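Local coordinates for cell shape-determining protein MreC (Streptococcus pneumoniae, PDB 2QF4), which helps form and maintain cell shape, probably as part of the elongasome that synthesises peripheral peptidoglycan, at residues V75-I89 / I100-K114. Numbering follows the deposited sequence. Where two conformers were deposited one is given.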
loop_
_atom_site.group_PDB
_atom_site.type_symbol
_atom_site.label_atom_id
_atom_site.label_comp_id
_atom_site.label_asym_id
_atom_site.label_seq_id
_atom_site.Cartn_x
_atom_site.Cartn_y
_atom_site.Cartn_z
ATOM N N VAL A 75 -0.121 -4.823 5.648
ATOM C CA VAL A 75 -1.383 -4.187 5.977
ATOM C C VAL A 75 -1.954 -4.835 7.215
ATOM O O VAL A 75 -1.568 -5.921 7.616
ATOM C CB VAL A 75 -2.409 -4.265 4.793
ATOM C CG1 VAL A 75 -1.889 -3.439 3.624
ATOM C CG2 VAL A 75 -2.719 -5.701 4.369
ATOM N N LYS A 76 -2.903 -4.117 7.797
ATOM C CA LYS A 76 -3.640 -4.640 8.925
ATOM C C LYS A 76 -5.103 -4.248 8.792
ATOM O O LYS A 76 -5.488 -3.248 8.205
ATOM C CB LYS A 76 -3.042 -4.191 10.262
ATOM C CG LYS A 76 -3.068 -2.739 10.494
ATOM C CD LYS A 76 -2.325 -2.343 11.771
ATOM C CE LYS A 76 -2.321 -0.844 11.936
ATOM N NZ LYS A 76 -1.614 -0.435 13.195
ATOM N N ILE A 77 -5.938 -5.135 9.323
ATOM C CA ILE A 77 -7.398 -5.059 9.262
ATOM C C ILE A 77 -7.903 -4.997 10.701
ATOM O O ILE A 77 -7.534 -5.838 11.523
ATOM C CB ILE A 77 -7.975 -6.308 8.579
ATOM C CG1 ILE A 77 -7.384 -6.496 7.167
ATOM C CG2 ILE A 77 -9.478 -6.244 8.528
ATOM C CD1 ILE A 77 -7.666 -7.862 6.534
ATOM N N GLN A 78 -8.759 -4.017 10.988
ATOM C CA GLN A 78 -9.331 -3.894 12.319
ATOM C C GLN A 78 -10.715 -4.491 12.350
ATOM O O GLN A 78 -11.590 -4.065 11.614
ATOM C CB GLN A 78 -9.376 -2.411 12.721
ATOM C CG GLN A 78 -9.580 -2.191 14.215
ATOM C CD GLN A 78 -8.475 -2.789 15.082
ATOM O OE1 GLN A 78 -7.315 -2.930 14.648
ATOM N NE2 GLN A 78 -8.817 -3.116 16.333
ATOM N N HIS A 79 -10.910 -5.505 13.186
ATOM C CA HIS A 79 -12.203 -6.151 13.358
ATOM C C HIS A 79 -12.567 -6.034 14.831
ATOM O O HIS A 79 -12.072 -6.790 15.669
ATOM C CB HIS A 79 -12.142 -7.608 12.952
ATOM C CG HIS A 79 -13.460 -8.296 13.050
ATOM N ND1 HIS A 79 -14.433 -8.138 12.091
ATOM C CD2 HIS A 79 -13.989 -9.097 14.007
ATOM C CE1 HIS A 79 -15.489 -8.851 12.431
ATOM N NE2 HIS A 79 -15.245 -9.440 13.591
ATOM N N GLY A 80 -13.420 -5.060 15.119
ATOM C CA GLY A 80 -13.719 -4.677 16.492
ATOM C C GLY A 80 -12.431 -4.365 17.227
ATOM O O GLY A 80 -11.673 -3.487 16.828
ATOM N N SER A 81 -12.189 -5.116 18.289
ATOM C CA SER A 81 -10.998 -4.912 19.127
ATOM C C SER A 81 -9.789 -5.769 18.706
ATOM O O SER A 81 -8.726 -5.720 19.356
ATOM C CB SER A 81 -11.334 -5.155 20.601
ATOM O OG SER A 81 -11.674 -6.506 20.836
ATOM N N THR A 82 -9.904 -6.545 17.625
ATOM C CA THR A 82 -8.750 -7.333 17.179
ATOM C C THR A 82 -8.186 -6.820 15.873
ATOM O O THR A 82 -8.862 -6.228 15.068
ATOM C CB THR A 82 -9.084 -8.812 16.947
ATOM O OG1 THR A 82 -10.180 -9.215 17.775
ATOM C CG2 THR A 82 -7.805 -9.688 17.217
ATOM N N THR A 83 -6.899 -7.042 15.709
ATOM C CA THR A 83 -6.160 -6.642 14.511
ATOM C C THR A 83 -5.615 -7.869 13.822
ATOM O O THR A 83 -5.025 -8.734 14.472
ATOM C CB THR A 83 -5.013 -5.715 14.912
ATOM O OG1 THR A 83 -5.526 -4.676 15.768
ATOM C CG2 THR A 83 -4.373 -5.085 13.711
ATOM N N ILE A 84 -5.794 -7.932 12.509
ATOM C CA ILE A 84 -5.278 -9.001 11.659
ATOM C C ILE A 84 -4.276 -8.410 10.695
ATOM O O ILE A 84 -4.596 -7.458 9.990
ATOM C CB ILE A 84 -6.424 -9.689 10.859
ATOM C CG1 ILE A 84 -7.586 -10.196 11.767
ATOM C CG2 ILE A 84 -5.836 -10.829 10.005
ATOM C CD1 ILE A 84 -8.739 -9.266 11.915
ATOM N N TYR A 85 -3.074 -8.964 10.670
ATOM C CA TYR A 85 -2.033 -8.517 9.743
ATOM C C TYR A 85 -1.990 -9.411 8.523
ATOM O O TYR A 85 -2.221 -10.616 8.620
ATOM C CB TYR A 85 -0.669 -8.527 10.455
ATOM C CG TYR A 85 -0.485 -7.373 11.424
ATOM C CD1 TYR A 85 -1.077 -7.403 12.682
ATOM C CD2 TYR A 85 0.247 -6.261 11.071
ATOM C CE1 TYR A 85 -0.943 -6.331 13.563
ATOM C CE2 TYR A 85 0.402 -5.187 11.958
ATOM C CZ TYR A 85 -0.216 -5.224 13.192
ATOM O OH TYR A 85 -0.066 -4.172 14.070
ATOM N N GLY A 86 -1.611 -8.830 7.393
ATOM C CA GLY A 86 -1.384 -9.568 6.157
ATOM C C GLY A 86 -0.538 -8.760 5.214
ATOM O O GLY A 86 0.079 -7.777 5.613
ATOM N N ILE A 87 -0.487 -9.179 3.961
ATOM C CA ILE A 87 0.285 -8.449 2.933
ATOM C C ILE A 87 -0.585 -8.307 1.686
ATOM O O ILE A 87 -1.398 -9.133 1.357
ATOM C CB ILE A 87 1.672 -9.032 2.556
ATOM C CG1 ILE A 87 1.493 -10.463 2.023
ATOM C CG2 ILE A 87 2.583 -9.039 3.750
ATOM C CD1 ILE A 87 2.698 -10.962 1.139
ATOM N N ILE A 88 -0.324 -7.232 0.967
ATOM C CA ILE A 88 -0.919 -7.011 -0.353
ATOM C C ILE A 88 -0.255 -7.932 -1.369
ATOM O O ILE A 88 0.970 -7.985 -1.443
ATOM C CB ILE A 88 -0.754 -5.566 -0.777
ATOM C CG1 ILE A 88 -1.587 -4.645 0.127
ATOM C CG2 ILE A 88 -1.156 -5.377 -2.245
ATOM C CD1 ILE A 88 -1.294 -3.151 -0.041
ATOM N N ILE A 89 -1.056 -8.669 -2.136
ATOM C CA ILE A 89 -0.500 -9.596 -3.156
ATOM C C ILE A 89 -0.890 -9.214 -4.577
ATOM O O ILE A 89 -0.308 -9.749 -5.507
ATOM C CB ILE A 89 -0.873 -11.069 -2.827
ATOM C CG1 ILE A 89 -2.385 -11.280 -2.826
ATOM C CG2 ILE A 89 -0.210 -11.494 -1.525
ATOM C CD1 ILE A 89 -2.835 -12.772 -2.904
ATOM N N ILE A 100 -5.448 -9.275 -0.438
ATOM C CA ILE A 100 -4.560 -9.415 0.725
ATOM C C ILE A 100 -4.555 -10.869 1.165
ATOM O O ILE A 100 -5.577 -11.552 1.163
ATOM C CB ILE A 100 -5.064 -8.503 1.854
ATOM C CG1 ILE A 100 -4.857 -6.994 1.422
ATOM C CG2 ILE A 100 -4.371 -8.801 3.180
ATOM C CD1 ILE A 100 -5.645 -6.010 2.289
ATOM N N SER A 101 -3.374 -11.363 1.526
ATOM C CA SER A 101 -3.281 -12.717 2.055
ATOM C C SER A 101 -2.211 -12.786 3.138
ATOM O O SER A 101 -1.817 -11.764 3.679
ATOM C CB SER A 101 -3.078 -13.698 0.918
ATOM O OG SER A 101 -1.786 -13.564 0.420
ATOM N N GLN A 102 -1.800 -13.986 3.477
ATOM C CA GLN A 102 -0.839 -14.262 4.550
ATOM C C GLN A 102 -1.337 -13.700 5.858
ATOM O O GLN A 102 -0.622 -13.022 6.588
ATOM C CB GLN A 102 0.540 -13.759 4.209
ATOM C CG GLN A 102 1.123 -14.430 2.966
ATOM C CD GLN A 102 2.619 -14.187 2.771
ATOM O OE1 GLN A 102 3.216 -13.365 3.428
ATOM N NE2 GLN A 102 3.207 -14.964 1.908
ATOM N N LEU A 103 -2.604 -13.971 6.168
ATOM C CA LEU A 103 -3.212 -13.411 7.372
ATOM C C LEU A 103 -2.712 -14.093 8.633
ATOM O O LEU A 103 -2.581 -15.299 8.678
ATOM C CB LEU A 103 -4.715 -13.565 7.291
ATOM C CG LEU A 103 -5.398 -13.004 6.032
ATOM C CD1 LEU A 103 -6.910 -13.352 6.078
ATOM C CD2 LEU A 103 -5.180 -11.500 5.943
ATOM N N ASN A 104 -2.482 -13.324 9.687
ATOM C CA ASN A 104 -1.914 -13.859 10.924
ATOM C C ASN A 104 -2.949 -14.346 11.915
ATOM O O ASN A 104 -2.609 -14.681 13.033
ATOM C CB ASN A 104 -0.943 -12.872 11.603
ATOM C CG ASN A 104 -1.630 -11.821 12.403
ATOM O OD1 ASN A 104 -2.768 -11.455 12.108
ATOM N ND2 ASN A 104 -0.925 -11.296 13.419
ATOM N N SER A 105 -4.207 -14.397 11.527
ATOM C CA SER A 105 -5.318 -14.697 12.443
ATOM C C SER A 105 -6.448 -15.369 11.693
ATOM O O SER A 105 -6.640 -15.109 10.499
ATOM C CB SER A 105 -5.823 -13.359 13.024
ATOM O OG SER A 105 -6.971 -13.453 13.783
ATOM N N ASN A 106 -7.220 -16.182 12.419
ATOM C CA ASN A 106 -8.465 -16.712 11.881
ATOM C C ASN A 106 -9.678 -15.964 12.411
ATOM O O ASN A 106 -10.801 -16.450 12.282
ATOM C CB ASN A 106 -8.599 -18.212 12.105
ATOM C CG ASN A 106 -7.390 -18.921 11.672
ATOM O OD1 ASN A 106 -6.935 -18.747 10.516
ATOM N ND2 ASN A 106 -6.820 -19.674 12.580
ATOM N N SER A 107 -9.467 -14.763 12.970
ATOM C CA SER A 107 -10.575 -13.880 13.351
ATOM C C SER A 107 -11.570 -13.710 12.234
ATOM O O SER A 107 -11.192 -13.608 11.057
ATOM C CB SER A 107 -10.086 -12.453 13.701
ATOM O OG SER A 107 -11.217 -11.589 13.962
ATOM N N ASP A 108 -12.837 -13.567 12.590
ATOM C CA ASP A 108 -13.816 -13.103 11.637
ATOM C C ASP A 108 -13.353 -11.773 11.033
ATOM O O ASP A 108 -12.736 -10.945 11.693
ATOM C CB ASP A 108 -15.182 -12.896 12.294
ATOM C CG ASP A 108 -15.854 -14.179 12.728
ATOM O OD1 ASP A 108 -15.394 -15.297 12.407
ATOM O OD2 ASP A 108 -16.890 -14.038 13.420
ATOM N N ILE A 109 -13.670 -11.594 9.756
ATOM C CA ILE A 109 -13.393 -10.370 9.028
ATOM C C ILE A 109 -14.662 -10.043 8.274
ATOM O O ILE A 109 -15.244 -10.933 7.649
ATOM C CB ILE A 109 -12.190 -10.547 8.081
ATOM C CG1 ILE A 109 -10.882 -10.725 8.862
ATOM C CG2 ILE A 109 -12.049 -9.340 7.113
ATOM C CD1 ILE A 109 -9.707 -11.130 7.991
ATOM N N SER A 110 -15.137 -8.811 8.391
ATOM C CA SER A 110 -16.447 -8.417 7.866
ATOM C C SER A 110 -16.321 -7.279 6.886
ATOM O O SER A 110 -15.468 -6.398 7.024
ATOM C CB SER A 110 -17.306 -7.921 9.027
ATOM O OG SER A 110 -17.508 -8.907 10.016
ATOM N N ALA A 111 -17.272 -7.213 5.979
ATOM C CA ALA A 111 -17.390 -6.081 5.088
ATOM C C ALA A 111 -17.407 -4.781 5.903
ATOM O O ALA A 111 -18.110 -4.684 6.928
ATOM C CB ALA A 111 -18.665 -6.236 4.256
ATOM N N GLY A 112 -16.665 -3.783 5.462
ATOM C CA GLY A 112 -16.552 -2.507 6.145
ATOM C C GLY A 112 -15.380 -2.400 7.086
ATOM O O GLY A 112 -15.019 -1.282 7.460
ATOM N N ASP A 113 -14.755 -3.505 7.479
ATOM C CA ASP A 113 -13.625 -3.421 8.395
ATOM C C ASP A 113 -12.525 -2.571 7.740
ATOM O O ASP A 113 -12.227 -2.696 6.536
ATOM C CB ASP A 113 -13.084 -4.793 8.751
ATOM C CG ASP A 113 -13.972 -5.585 9.721
ATOM O OD1 ASP A 113 -14.893 -5.018 10.326
ATOM O OD2 ASP A 113 -13.677 -6.793 9.890
ATOM N N LYS A 114 -11.903 -1.715 8.524
ATOM C CA LYS A 114 -10.927 -0.790 7.989
ATOM C C LYS A 114 -9.559 -1.421 7.831
ATOM O O LYS A 114 -9.076 -2.143 8.695
ATOM C CB LYS A 114 -10.808 0.444 8.892
ATOM C CG LYS A 114 -12.104 1.266 8.970
ATOM C CD LYS A 114 -12.451 1.920 7.656
ATOM C CE LYS A 114 -13.472 3.077 7.820
ATOM N NZ LYS A 114 -14.728 2.676 8.510
HETATM O O HOH W 1 -12.748 -1.480 11.300
HETATM O O HOH W 2 -17.015 -11.212 15.030
HETATM O O HOH W 3 -15.299 -4.682 12.834
HETATM O O HOH W 4 -2.426 -9.480 15.268
#
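Ile87 and Ser101 form an antiparallel hydrogen-bonded pair, beyond which residues 102-113 loop past one side of the hairpin of 75-79 and 82-89 and return to its edge, where Gln78 N donates to Lys114 O. Asn104 extends the pairing in altered form: its backbone N donates to Tyr85 O, while its side-chain OD1 stands in for a backbone carbonyl and accepts from Tyr85 N, 2.9 Å away and 60° out of the amide plane.

Near the type II' turn, His79 holds the far end of the loop. Its CG lies anti to the backbone N (chi1 -177°), which carries the ring in among residues 107-113. ND1 donates in the ring plane to the syn side of Asp113 OD2 at 2.7 Å, and Ser110 N meets the same oxygen at 2.9 Å from above the carboxylate plane; two bonds thus grip OD2, while a water joins OD1 to Gly80 N. Asp108 O sits 3.0 Å above the centre of one ring face, and a water links NE2 to Asp108 OD2.

Between these polar ends, Ile84 sets CG1 against Ser105 CB (3.8 Å) and CD1 against Ile109 CG1, while the Ile77 and Ile109 side chains cross at about a right angle, their CD1 methyls 4.1 Å apart. Beside Ile87 and Ser101, Val75 CG2 and Ile100 CD1 meet tip to tip at 3.6 Å.

This interior belongs to the second six-stranded antiparallel barrel of MreC's major periplasmic domain, a double barrel with the alpha-lytic protease fold: Val115 (strand 114-118), Val133 (126-137) and Val147 (146-151) pack against its isoleucines, and Arg145 NH2 hydrogen-bonds to Ser105 O and Ser107 O.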